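Local coordinates for ethanolamine utilization protein EutJ (Carboxydothermus hydrogenoformans Z-2901, PDB 3H1Q) that binds ATP in the cleft of an actin-like ATPase fold and is assigned to ethanolamine utilization, where its precise role is not established, at residues 29-34 and 90-95; 43-48 and 264-269; 53-58 and 78-83; 72-77 and 112-117; 229-234 and 253-258. One frame throughout, in Å; residues are numbered along the deposited sequence.

Contacts 1, 2 and 3 all reach the five-stranded sheet, where strands 51-58, 39-45, 30-34 and 94-98 lie side by side. Helix 263-269 packs on it in contact 2 and helix 70-87 in contact 3; contact 4 adds helix 110-117 against helix 70-87. The centres of contacts 1 to 4 are 9 to 18 Å apart, and contact 1 touches the other three. Along the chain contact 3 lies within contact 1, contact 4 crosses both, and contact 2 reaches the last helix, spanning contact 5, which follows contacts 1, 3 and 4. Contact 5, on the four-stranded sheet, lies about 27 Å from contact 1 between centres. The two sheets belong to the halves of an actin-like fold, with ATP between.

Contact 1 (29-34 and 90-95); sequences YKVGVD and SELFQA
Val31 carries most of the contact of strand 30-34 with residues 90-95. Its CB sits 3.1 Å from the carbonyl O of Gln94. From there the two methyl groups part: CG1, anti to the backbone N (chi1 -169°), reaches the methyl of Ala95, with CG1 and Ala95 CB 3.9 Å apart, whereas CG2 turns back beside the backbone N, where it lies 3.3 Å from Gln94 O and 3.9 Å from CD2 of Leu92, the Val31 and Leu92 side chains crossing at about a right angle. The two methyls thus touch both the loop and the start of strand 94-98. Strands 30-34 and 94-98 are parallel neighbours in the five-stranded sheet of this actin-like ATPase fold, and the backbone of Val31 pairs with Ala96. Ala95 itself adds a CA-H...O contact, its CA lying 3.3 Å from Val31 O with an angle of 136° at the hydrogen. The Ala95 methyl also touches CG2 of Val33, 4.0 Å from CB to CG2. At the other end Ser90 OG approaches the edge of the Tyr29 ring, near its plane, 4.0 Å from CE2, while the phenol OH of Tyr29 is hydrogen-bonded to Leu25 O. Leu92 is covered from beyond by Val84 of helix 70-87 and by Leu120.

Contact 2 (43-48 and 264-269); sequences VVTDQE and TPLGIA
The hydroxyl of Thr45 bonds to the carbonyl O of Asp46, OG1 to O 2.7 Å, while the methyl of the same side chain faces helix 264-269. With chi1 at 79°, OG1 lies between the backbone N and the carbonyl carbon; the donor stands 16° from the carbonyl plane of Asp46. CG2, beside the backbone N, meets Ala269 CB at 3.9 Å and, more loosely, CD1 of Leu266, whose side chain crosses that of Thr45 at about a right angle. Leu266 starts out pointing away from the strand, yet its CD1 branch reaches back to this methyl. Two residues earlier Val43 turns to the same side. Its CG1 packs on the Ala269 methyl, CG1 to CB 3.6 Å, and CG2 lies 4.0 Å from CB of Pro265. The Ala269 methyl thus touches both Val43 and Thr45. The axes of strand 43-45 and helix 264-269 come within 7.8 Å, at 52° between their directions, so the last helix of the chain lies across a strand of the early five-stranded sheet of the actin-like fold. No hydrogen bond spans the contact, and every residue that touches is buried. At the far end of the helix segment Thr264 OG1 is hydrogen-bonded to Asp145, and the side chain of Pro265 comes within about 5 Å of the bound ATP.

Contact 3 (53-58 and 78-83); sequences AGALKW and RELKAK
Strand 53-58 and helix 78-83 run roughly antiparallel, 149° between their directions, with axes 8.0 Å apart at closest; Ala55 and Leu80 have the nearest CA atoms, 5.8 Å from CA to CA. The side chain of Leu80 points from the helix to the strand, where its CD2 rests on the methyl of Ala55, CD2 to CB 3.7 Å, and also reaches the backbone N atoms of Leu56 and Lys57. Lys83 comes to the same methyl from farther along the helix, its CE 3.8 Å from Ala55 CB, before its ammonium group goes on to a salt bridge with Glu20. The Ala55 methyl is thus touched by both Leu80 and Lys83. Strand 51-58 is an outermost strand of the five-stranded sheet in this actin-like fold, and helix 70-87 packs against one side of it. At the more exposed end Lys57 and Glu79 form a salt bridge, NZ to OE2 3.0 Å. The lysine leaves its strand with CG anti to the backbone N (chi1 -164°) and bends at chi2 and chi4 to cross the glutamate at about a right angle, meeting OE2 on its syn side, 25° out of the carboxylate plane. A glutamine in place of Glu79 would probably leave the ammonium group of Lys57 without its charged mate. On the other side of the strand Leu56 CD2 sits over the centre of the Trp58 ring, and Trp58 in turn touches ATP.

Contact 4 (72-77 and 112-117); sequences GAIQIV and GHVVAG
Apolar packing centres on Val114, whose side chain points from helix 110-117 into the surface formed by Ala73, Ile74 and Val77 of helix 70-87. Its CG1, carried anti to the backbone N (chi1 -176°), touches all three: Ala73 CB at 3.4 Å, Ile74 CG1 at 3.5 Å and Val77 CG2 at 3.8 Å. The second methyl, CG2, lies against the Ala73 methyl as well, so that alanine meets both branches of the valine. Ile74 and Val77 approach from their own positions along the helix, each side chain at a slant to that of Val114. A second kind of contact sets methyl groups against backbone. CG2 of Ile74 lies 3.4 Å from the carbonyl O of Gly117, while CD1 of the same residue reaches toward Gly117 CA. Gly117, with no side chain, probably leaves room for that of Ile74. The segment axes pass 8.7 Å apart at 49°, with Ile74 and Val114 closest, 5.3 Å from CA to CA. Tyr70, one turn before Ile74, also rests on Val114. With no hydrogen bond or salt bridge across the segments, the contact is apolar and probably held by burial of Val114 against Ala73, Ile74 and Val77.

Contact 5 (229-234 and 253-258); sequences PVYVVG and EVQVPI
Tyr231 and Gln255 both place CG beside the backbone N, anti to the carbonyl carbon (chi1 -63° and -76°), which sends the two side chains out next to each other in the same direction. The ring of the tyrosine and the amide of the glutamine are stacked, their planes 17° apart. Nearer the backbone the ring edge follows the glutamine chain, CD1 of Tyr231 lying 3.9 Å from CB of Gln255. A leucine in place of Tyr231 would probably lose this flat stacking surface and leave the Gln255 amide freer to turn. The backbones are joined by a single beta bridge, Tyr231 with Gln255, in which the N and O of Gln255 bond to the residues flanking Tyr231. Gln255 N bonds to Val230 O at 2.9 Å, almost straight, and Val232 N bonds to Gln255 O at 2.7 Å, with the donor tilted out of the carbonyl plane. The valines pack at a slant to one another: Val230 CG1 meets Val254 CG1 at 3.7 Å, Val232 CG2 packs on Val254 CB at 3.8 Å, and Val232 CB touches Val256 CG2. Farther on, Pro257 CD rests 3.5 Å from Val232 O and also reaches CG1 of Val233. Strand 230-233 is an outermost strand of the four-stranded sheet, parallel to 141-146, and residues 253-258 bridge to its other edge on the way from helix 242-250 to helix 263-269. Phe246 of helix 242-250 backs Val232 and Val254, Leu136 of helix 128-136 covers Tyr231, Val233 and Pro257, and Gly234, just beyond the strand, touches ATP.

Contact 1 (29-34 and 90-95)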
# COMPACT_ATOMS: atom_id res chain seq x y z
N TYR A 29 -16.17 -3.46 -14.62
CA TYR A 29 -14.92 -3.47 -13.93
C TYR A 29 -15.02 -2.55 -12.76
O TYR A 29 -15.84 -1.64 -12.73
CB TYR A 29 -13.87 -2.93 -14.86
CG TYR A 29 -13.55 -3.84 -16.00
CD1 TYR A 29 -13.56 -5.21 -15.83
CD2 TYR A 29 -13.20 -3.32 -17.26
CE1 TYR A 29 -13.25 -6.05 -16.87
CE2 TYR A 29 -12.88 -4.17 -18.31
CZ TYR A 29 -12.91 -5.53 -18.10
OH TYR A 29 -12.62 -6.41 -19.10
N LYS A 30 -14.16 -2.80 -11.78
CA LYS A 30 -14.06 -1.94 -10.65
C LYS A 30 -12.66 -1.31 -10.66
O LYS A 30 -11.66 -1.99 -10.90
CB LYS A 30 -14.27 -2.75 -9.38
CG LYS A 30 -15.66 -3.30 -9.15
CD LYS A 30 -15.83 -3.40 -7.64
CE LYS A 30 -16.46 -4.69 -7.21
NZ LYS A 30 -16.00 -5.11 -5.84
N VAL A 31 -12.60 -0.01 -10.41
CA VAL A 31 -11.35 0.71 -10.45
C VAL A 31 -11.06 1.35 -9.10
O VAL A 31 -11.98 1.78 -8.38
CB VAL A 31 -11.34 1.78 -11.55
CG1 VAL A 31 -9.95 2.34 -11.74
CG2 VAL A 31 -11.84 1.21 -12.86
N GLY A 32 -9.78 1.39 -8.74
CA GLY A 32 -9.39 1.94 -7.48
C GLY A 32 -8.11 2.69 -7.71
O GLY A 32 -7.22 2.23 -8.42
N VAL A 33 -8.04 3.87 -7.12
CA VAL A 33 -6.81 4.59 -7.14
C VAL A 33 -6.31 4.70 -5.70
O VAL A 33 -7.10 4.98 -4.79
CB VAL A 33 -6.98 5.96 -7.78
CG1 VAL A 33 -5.63 6.74 -7.79
CG2 VAL A 33 -7.51 5.79 -9.20
N ASP A 34 -5.02 4.42 -5.52
CA ASP A 34 -4.37 4.54 -4.24
C ASP A 34 -3.38 5.67 -4.29
O ASP A 34 -2.34 5.59 -4.98
CB ASP A 34 -3.65 3.25 -3.89
CG ASP A 34 -3.00 3.29 -2.49
OD1 ASP A 34 -3.68 2.83 -1.53
OD2 ASP A 34 -1.84 3.79 -2.33
N SER A 90 -10.95 -1.44 -23.17
CA SER A 90 -11.91 -0.35 -23.14
C SER A 90 -11.41 0.91 -22.45
O SER A 90 -10.20 1.08 -22.25
CB SER A 90 -13.17 -0.82 -22.41
OG SER A 90 -12.88 -1.22 -21.07
N GLU A 91 -12.33 1.80 -22.10
CA GLU A 91 -11.97 2.88 -21.21
C GLU A 91 -12.72 2.85 -19.86
O GLU A 91 -13.77 2.22 -19.73
CB GLU A 91 -12.08 4.24 -21.90
CG GLU A 91 -13.48 4.73 -22.09
CD GLU A 91 -13.52 6.22 -22.42
OE1 GLU A 91 -12.89 6.64 -23.42
OE2 GLU A 91 -14.19 6.99 -21.68
N LEU A 92 -12.16 3.53 -18.87
CA LEU A 92 -12.67 3.54 -17.52
C LEU A 92 -13.33 4.87 -17.22
O LEU A 92 -12.85 5.93 -17.62
CB LEU A 92 -11.53 3.33 -16.54
CG LEU A 92 -10.44 2.38 -16.99
CD1 LEU A 92 -9.17 2.79 -16.34
CD2 LEU A 92 -10.79 0.99 -16.61
N PHE A 93 -14.41 4.79 -16.47
CA PHE A 93 -15.21 5.95 -16.18
C PHE A 93 -15.17 6.36 -14.73
O PHE A 93 -15.39 7.53 -14.44
CB PHE A 93 -16.63 5.70 -16.65
CG PHE A 93 -16.70 5.41 -18.10
CD1 PHE A 93 -16.70 6.46 -19.04
CD2 PHE A 93 -16.72 4.08 -18.55
CE1 PHE A 93 -16.75 6.19 -20.41
CE2 PHE A 93 -16.77 3.79 -19.93
CZ PHE A 93 -16.78 4.85 -20.86
N GLN A 94 -14.88 5.43 -13.82
CA GLN A 94 -15.00 5.72 -12.40
C GLN A 94 -14.12 4.86 -11.53
O GLN A 94 -13.76 3.75 -11.91
CB GLN A 94 -16.43 5.53 -11.93
CG GLN A 94 -16.87 4.12 -12.01
CD GLN A 94 -18.25 4.02 -12.51
OE1 GLN A 94 -18.46 3.79 -13.70
NE2 GLN A 94 -19.22 4.22 -11.64
N ALA A 95 -13.81 5.37 -10.34
CA ALA A 95 -12.84 4.79 -9.43
C ALA A 95 -13.24 5.08 -7.99
O ALA A 95 -13.96 6.04 -7.73
CB ALA A 95 -11.47 5.34 -9.70

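Contact 2 (43-48 and 264-269)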
# COMPACT_ATOMS: atom_id res chain seq x y z
N VAL A 43 -5.70 0.32 -10.13
CA VAL A 43 -6.03 -1.09 -10.16
C VAL A 43 -7.46 -1.33 -10.70
O VAL A 43 -8.40 -0.63 -10.32
CB VAL A 43 -5.86 -1.68 -8.73
CG1 VAL A 43 -6.43 -3.10 -8.60
CG2 VAL A 43 -4.37 -1.67 -8.31
N VAL A 44 -7.60 -2.32 -11.60
CA VAL A 44 -8.90 -2.71 -12.14
C VAL A 44 -9.17 -4.17 -11.81
O VAL A 44 -8.28 -5.01 -11.88
CB VAL A 44 -8.97 -2.55 -13.70
CG1 VAL A 44 -10.36 -2.92 -14.22
CG2 VAL A 44 -8.63 -1.15 -14.15
N THR A 45 -10.42 -4.49 -11.47
CA THR A 45 -10.80 -5.88 -11.22
C THR A 45 -12.17 -6.15 -11.80
O THR A 45 -12.94 -5.22 -12.01
CB THR A 45 -10.94 -6.17 -9.70
OG1 THR A 45 -12.20 -5.66 -9.24
CG2 THR A 45 -9.82 -5.58 -8.86
N ASP A 46 -12.50 -7.42 -12.01
CA ASP A 46 -13.89 -7.82 -12.26
C ASP A 46 -14.75 -7.65 -10.99
O ASP A 46 -14.24 -7.20 -9.94
CB ASP A 46 -13.94 -9.25 -12.70
CG ASP A 46 -13.55 -10.22 -11.61
OD1 ASP A 46 -13.02 -9.79 -10.55
OD2 ASP A 46 -13.75 -11.44 -11.82
N GLN A 47 -16.04 -8.01 -11.07
CA GLN A 47 -16.96 -7.75 -9.93
C GLN A 47 -16.66 -8.61 -8.71
O GLN A 47 -17.12 -8.31 -7.63
CB GLN A 47 -18.44 -7.89 -10.31
CG GLN A 47 -19.04 -6.74 -11.15
CD GLN A 47 -18.97 -5.32 -10.51
OE1 GLN A 47 -18.81 -4.33 -11.22
NE2 GLN A 47 -19.13 -5.22 -9.18
N GLU A 48 -15.88 -9.68 -8.90
CA GLU A 48 -15.47 -10.56 -7.82
C GLU A 48 -14.04 -10.24 -7.39
O GLU A 48 -13.38 -11.02 -6.69
CB GLU A 48 -15.58 -12.04 -8.24
CG GLU A 48 -16.73 -12.40 -9.22
CD GLU A 48 -18.04 -11.65 -8.93
OE1 GLU A 48 -18.42 -11.54 -7.74
OE2 GLU A 48 -18.69 -11.15 -9.89
N THR A 264 -3.36 -2.79 -0.14
CA THR A 264 -4.34 -1.71 -0.01
C THR A 264 -4.89 -1.36 -1.37
O THR A 264 -6.12 -1.35 -1.55
CB THR A 264 -3.78 -0.43 0.69
OG1 THR A 264 -3.15 -0.79 1.93
CG2 THR A 264 -4.91 0.58 0.99
N PRO A 265 -4.00 -1.07 -2.35
CA PRO A 265 -4.49 -0.78 -3.69
C PRO A 265 -5.58 -1.77 -4.15
O PRO A 265 -6.67 -1.34 -4.56
CB PRO A 265 -3.23 -0.86 -4.53
CG PRO A 265 -2.14 -0.45 -3.59
CD PRO A 265 -2.53 -0.97 -2.27
N LEU A 266 -5.32 -3.08 -4.03
CA LEU A 266 -6.29 -4.06 -4.45
C LEU A 266 -7.54 -3.90 -3.64
O LEU A 266 -8.64 -4.13 -4.14
CB LEU A 266 -5.77 -5.48 -4.27
CG LEU A 266 -6.81 -6.61 -4.38
CD1 LEU A 266 -7.35 -6.81 -5.80
CD2 LEU A 266 -6.23 -7.92 -3.86
N GLY A 267 -7.39 -3.52 -2.38
CA GLY A 267 -8.55 -3.35 -1.49
C GLY A 267 -9.46 -2.19 -1.91
O GLY A 267 -10.67 -2.34 -1.94
N ILE A 268 -8.86 -1.05 -2.25
CA ILE A 268 -9.61 0.09 -2.74
C ILE A 268 -10.43 -0.31 -3.96
O ILE A 268 -11.67 -0.17 -3.97
CB ILE A 268 -8.69 1.25 -3.09
CG1 ILE A 268 -7.99 1.76 -1.84
CG2 ILE A 268 -9.49 2.38 -3.62
CD1 ILE A 268 -6.78 2.58 -2.13
N ALA A 269 -9.75 -0.85 -4.98
CA ALA A 269 -10.45 -1.31 -6.17
C ALA A 269 -11.68 -2.15 -5.81
O ALA A 269 -12.65 -2.17 -6.55
CB ALA A 269 -9.52 -2.08 -7.08

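Contact 3 (53-58 and 78-83)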
# COMPACT_ATOMS: atom_id res chain seq x y z
N ALA A 53 -6.29 -5.38 -14.47
CA ALA A 53 -5.25 -4.46 -14.94
C ALA A 53 -4.69 -3.63 -13.81
O ALA A 53 -5.36 -3.45 -12.79
CB ALA A 53 -5.85 -3.51 -15.99
N GLY A 54 -3.48 -3.10 -14.01
CA GLY A 54 -2.92 -2.15 -13.07
C GLY A 54 -1.67 -1.44 -13.52
O GLY A 54 -0.92 -1.93 -14.36
N ALA A 55 -1.43 -0.25 -12.96
CA ALA A 55 -0.22 0.51 -13.25
C ALA A 55 0.23 1.20 -11.98
O ALA A 55 -0.59 1.40 -11.06
CB ALA A 55 -0.47 1.54 -14.33
N LEU A 56 1.51 1.56 -11.95
CA LEU A 56 2.10 2.19 -10.78
C LEU A 56 3.15 3.26 -11.15
O LEU A 56 4.07 2.99 -11.94
CB LEU A 56 2.76 1.12 -9.91
CG LEU A 56 3.54 1.54 -8.66
CD1 LEU A 56 3.59 0.34 -7.80
CD2 LEU A 56 4.95 1.98 -8.97
N LYS A 57 3.04 4.44 -10.56
CA LYS A 57 4.15 5.41 -10.70
C LYS A 57 4.76 5.73 -9.34
O LYS A 57 4.06 5.93 -8.34
CB LYS A 57 3.72 6.70 -11.46
CG LYS A 57 4.87 7.61 -12.01
CD LYS A 57 5.46 7.06 -13.33
CE LYS A 57 6.66 7.85 -13.84
NZ LYS A 57 6.27 9.16 -14.45
N TRP A 58 6.07 5.78 -9.31
CA TRP A 58 6.75 6.20 -8.10
C TRP A 58 6.61 7.71 -8.00
O TRP A 58 7.06 8.42 -8.89
CB TRP A 58 8.23 5.84 -8.19
CG TRP A 58 8.43 4.36 -8.16
CD1 TRP A 58 8.92 3.57 -9.15
CD2 TRP A 58 8.11 3.49 -7.07
NE1 TRP A 58 8.95 2.26 -8.75
CE2 TRP A 58 8.46 2.18 -7.47
CE3 TRP A 58 7.58 3.69 -5.78
CZ2 TRP A 58 8.30 1.07 -6.63
CZ3 TRP A 58 7.42 2.59 -4.95
CH2 TRP A 58 7.77 1.29 -5.38
N ARG A 78 -3.78 10.51 -14.57
CA ARG A 78 -4.09 10.56 -15.99
C ARG A 78 -3.21 9.61 -16.78
O ARG A 78 -3.73 8.83 -17.57
CB ARG A 78 -4.07 11.98 -16.52
CG ARG A 78 -5.38 12.62 -16.23
CD ARG A 78 -5.45 14.05 -16.68
NE ARG A 78 -5.17 14.21 -18.10
CZ ARG A 78 -6.09 14.31 -19.05
NH1 ARG A 78 -7.39 14.25 -18.74
NH2 ARG A 78 -5.70 14.45 -20.32
N GLU A 79 -1.90 9.63 -16.55
CA GLU A 79 -1.02 8.82 -17.40
C GLU A 79 -1.23 7.30 -17.16
O GLU A 79 -1.13 6.49 -18.10
CB GLU A 79 0.46 9.27 -17.32
CG GLU A 79 1.29 8.76 -16.14
CD GLU A 79 2.49 9.70 -15.79
OE1 GLU A 79 2.27 10.91 -15.43
OE2 GLU A 79 3.67 9.23 -15.87
N LEU A 80 -1.57 6.95 -15.92
CA LEU A 80 -1.90 5.59 -15.54
C LEU A 80 -3.18 5.15 -16.23
O LEU A 80 -3.17 4.15 -16.96
CB LEU A 80 -2.02 5.44 -14.02
CG LEU A 80 -0.80 5.80 -13.18
CD1 LEU A 80 -1.11 5.57 -11.76
CD2 LEU A 80 0.46 5.02 -13.58
N LYS A 81 -4.27 5.91 -16.03
CA LYS A 81 -5.54 5.62 -16.69
C LYS A 81 -5.36 5.35 -18.16
O LYS A 81 -6.01 4.47 -18.72
CB LYS A 81 -6.50 6.78 -16.54
CG LYS A 81 -7.92 6.42 -16.90
CD LYS A 81 -8.88 7.47 -16.40
CE LYS A 81 -9.39 8.34 -17.53
NZ LYS A 81 -10.53 7.70 -18.23
N ALA A 82 -4.46 6.08 -18.80
CA ALA A 82 -4.28 5.92 -20.22
C ALA A 82 -3.50 4.67 -20.52
O ALA A 82 -3.76 4.02 -21.51
CB ALA A 82 -3.61 7.11 -20.81
N LYS A 83 -2.53 4.35 -19.68
CA LYS A 83 -1.71 3.17 -19.96
C LYS A 83 -2.61 1.97 -19.91
O LYS A 83 -2.62 1.14 -20.83
CB LYS A 83 -0.58 3.00 -18.95
CG LYS A 83 0.21 1.71 -19.22
CD LYS A 83 1.69 1.76 -18.82
CE LYS A 83 1.85 2.02 -17.35
NZ LYS A 83 3.29 2.03 -16.96

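Contact 4 (72-77 and 112-117)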
# COMPACT_ATOMS: atom_id res chain seq x y z
N GLY A 72 0.69 17.43 -10.23
CA GLY A 72 1.51 16.22 -10.40
C GLY A 72 0.68 14.95 -10.20
O GLY A 72 0.78 14.04 -11.02
N ALA A 73 -0.16 14.92 -9.16
CA ALA A 73 -1.07 13.81 -8.96
C ALA A 73 -1.85 13.50 -10.23
O ALA A 73 -1.72 12.39 -10.79
CB ALA A 73 -2.01 14.08 -7.81
N ILE A 74 -2.62 14.50 -10.70
CA ILE A 74 -3.57 14.36 -11.80
C ILE A 74 -2.86 13.91 -13.06
O ILE A 74 -3.31 12.97 -13.75
CB ILE A 74 -4.34 15.65 -12.00
CG1 ILE A 74 -5.29 15.85 -10.82
CG2 ILE A 74 -5.12 15.64 -13.32
CD1 ILE A 74 -6.04 17.15 -10.84
N GLN A 75 -1.73 14.54 -13.35
CA GLN A 75 -0.85 14.05 -14.40
C GLN A 75 -0.58 12.54 -14.30
O GLN A 75 -0.74 11.82 -15.31
CB GLN A 75 0.49 14.77 -14.37
CG GLN A 75 0.65 15.85 -15.42
CD GLN A 75 1.18 17.14 -14.80
OE1 GLN A 75 0.55 17.69 -13.88
NE2 GLN A 75 2.33 17.62 -15.27
N ILE A 76 -0.17 12.08 -13.10
CA ILE A 76 0.13 10.65 -12.83
C ILE A 76 -1.14 9.81 -13.00
O ILE A 76 -1.17 8.90 -13.84
CB ILE A 76 0.78 10.38 -11.43
CG1 ILE A 76 2.11 11.14 -11.24
CG2 ILE A 76 0.98 8.86 -11.19
CD1 ILE A 76 3.19 10.80 -12.26
N VAL A 77 -2.19 10.10 -12.25
CA VAL A 77 -3.41 9.33 -12.46
C VAL A 77 -3.81 9.33 -13.94
O VAL A 77 -4.10 8.29 -14.52
CB VAL A 77 -4.56 9.86 -11.66
CG1 VAL A 77 -5.83 9.09 -11.99
CG2 VAL A 77 -4.20 9.76 -10.20
N GLY A 112 -10.34 12.49 -3.92
CA GLY A 112 -11.45 12.47 -4.85
C GLY A 112 -11.23 13.41 -6.03
O GLY A 112 -11.31 12.99 -7.18
N HIS A 113 -10.91 14.67 -5.74
CA HIS A 113 -10.63 15.62 -6.79
C HIS A 113 -9.49 15.26 -7.73
O HIS A 113 -9.59 15.59 -8.91
CB HIS A 113 -10.47 17.03 -6.23
CG HIS A 113 -11.74 17.59 -5.68
ND1 HIS A 113 -12.05 17.54 -4.33
CD2 HIS A 113 -12.80 18.16 -6.29
CE1 HIS A 113 -13.23 18.08 -4.14
NE2 HIS A 113 -13.72 18.46 -5.31
N VAL A 114 -8.42 14.60 -7.27
CA VAL A 114 -7.45 14.09 -8.25
C VAL A 114 -8.18 13.08 -9.17
O VAL A 114 -7.99 13.11 -10.38
CB VAL A 114 -6.13 13.49 -7.65
CG1 VAL A 114 -5.15 13.09 -8.75
CG2 VAL A 114 -5.41 14.48 -6.77
N VAL A 115 -9.04 12.25 -8.60
CA VAL A 115 -9.66 11.14 -9.33
C VAL A 115 -10.62 11.68 -10.38
O VAL A 115 -10.56 11.33 -11.56
CB VAL A 115 -10.34 10.14 -8.37
N ALA A 116 -11.48 12.59 -9.92
CA ALA A 116 -12.38 13.40 -10.76
C ALA A 116 -11.57 14.17 -11.79
O ALA A 116 -11.84 14.07 -12.98
CB ALA A 116 -13.19 14.35 -9.91
N GLY A 117 -10.55 14.88 -11.34
CA GLY A 117 -9.64 15.57 -12.24
C GLY A 117 -8.92 14.71 -13.27
O GLY A 117 -8.40 15.24 -14.24

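Contact 5 (229-234 and 253-258)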
# COMPACT_ATOMS: atom_id res chain seq x y z
N PRO A 229 -4.86 -11.33 15.64
CA PRO A 229 -3.85 -11.60 14.61
C PRO A 229 -3.33 -10.29 14.07
O PRO A 229 -3.97 -9.26 14.21
CB PRO A 229 -4.63 -12.36 13.55
CG PRO A 229 -5.73 -13.01 14.31
CD PRO A 229 -6.14 -11.98 15.30
N VAL A 230 -2.16 -10.34 13.46
CA VAL A 230 -1.42 -9.15 13.13
C VAL A 230 -0.86 -9.25 11.71
O VAL A 230 -0.12 -10.18 11.38
CB VAL A 230 -0.31 -8.90 14.14
CG1 VAL A 230 0.61 -7.79 13.70
CG2 VAL A 230 -0.94 -8.59 15.47
N TYR A 231 -1.21 -8.26 10.90
CA TYR A 231 -0.95 -8.34 9.48
C TYR A 231 -0.13 -7.16 9.10
O TYR A 231 -0.54 -6.04 9.30
CB TYR A 231 -2.27 -8.31 8.77
CG TYR A 231 -3.14 -9.50 9.09
CD1 TYR A 231 -3.14 -10.62 8.27
CD2 TYR A 231 -3.98 -9.50 10.20
CE1 TYR A 231 -3.95 -11.73 8.54
CE2 TYR A 231 -4.80 -10.61 10.49
CZ TYR A 231 -4.78 -11.72 9.64
OH TYR A 231 -5.57 -12.81 9.91
N VAL A 232 1.04 -7.40 8.57
CA VAL A 232 1.86 -6.30 8.20
C VAL A 232 1.87 -6.21 6.69
O VAL A 232 2.39 -7.08 6.01
CB VAL A 232 3.26 -6.48 8.75
CG1 VAL A 232 4.19 -5.44 8.17
CG2 VAL A 232 3.23 -6.38 10.26
N VAL A 233 1.26 -5.15 6.16
CA VAL A 233 1.19 -4.94 4.72
C VAL A 233 1.91 -3.66 4.38
O VAL A 233 2.40 -3.00 5.29
CB VAL A 233 -0.26 -4.86 4.24
CG1 VAL A 233 -1.02 -6.11 4.65
CG2 VAL A 233 -0.93 -3.64 4.78
N GLY A 234 1.99 -3.31 3.09
CA GLY A 234 2.63 -2.07 2.63
C GLY A 234 3.99 -2.36 2.07
O GLY A 234 4.66 -3.28 2.50
N GLU A 253 4.60 -13.12 16.23
CA GLU A 253 4.88 -13.32 14.81
C GLU A 253 3.86 -12.57 13.99
O GLU A 253 2.70 -12.40 14.41
CB GLU A 253 4.90 -14.83 14.45
N VAL A 254 4.27 -12.08 12.83
CA VAL A 254 3.36 -11.28 12.01
C VAL A 254 3.10 -11.98 10.68
O VAL A 254 3.92 -12.74 10.22
CB VAL A 254 3.87 -9.80 11.80
CG1 VAL A 254 4.05 -9.10 13.17
CG2 VAL A 254 5.17 -9.73 10.98
N GLN A 255 1.94 -11.71 10.08
CA GLN A 255 1.67 -12.14 8.71
C GLN A 255 1.93 -11.03 7.70
O GLN A 255 1.26 -10.01 7.75
CB GLN A 255 0.24 -12.62 8.59
CG GLN A 255 0.03 -14.00 9.20
CD GLN A 255 -1.04 -13.99 10.29
OE1 GLN A 255 -0.98 -13.17 11.22
NE2 GLN A 255 -2.02 -14.91 10.20
N VAL A 256 2.90 -11.23 6.80
CA VAL A 256 3.17 -10.33 5.67
C VAL A 256 2.81 -11.07 4.37
O VAL A 256 3.30 -12.18 4.15
CB VAL A 256 4.66 -9.91 5.60
CG1 VAL A 256 4.87 -8.92 4.49
CG2 VAL A 256 5.13 -9.33 6.92
N PRO A 257 1.95 -10.48 3.51
CA PRO A 257 1.56 -11.28 2.34
C PRO A 257 2.54 -11.18 1.19
O PRO A 257 3.40 -10.34 1.23
CB PRO A 257 0.18 -10.70 1.96
CG PRO A 257 -0.28 -10.01 3.18
CD PRO A 257 0.97 -9.42 3.78
N ILE A 258 2.41 -12.07 0.21
CA ILE A 258 3.36 -12.14 -0.92
C ILE A 258 3.73 -10.74 -1.49
O ILE A 258 4.91 -10.40 -1.57
CB ILE A 258 2.91 -13.15 -2.04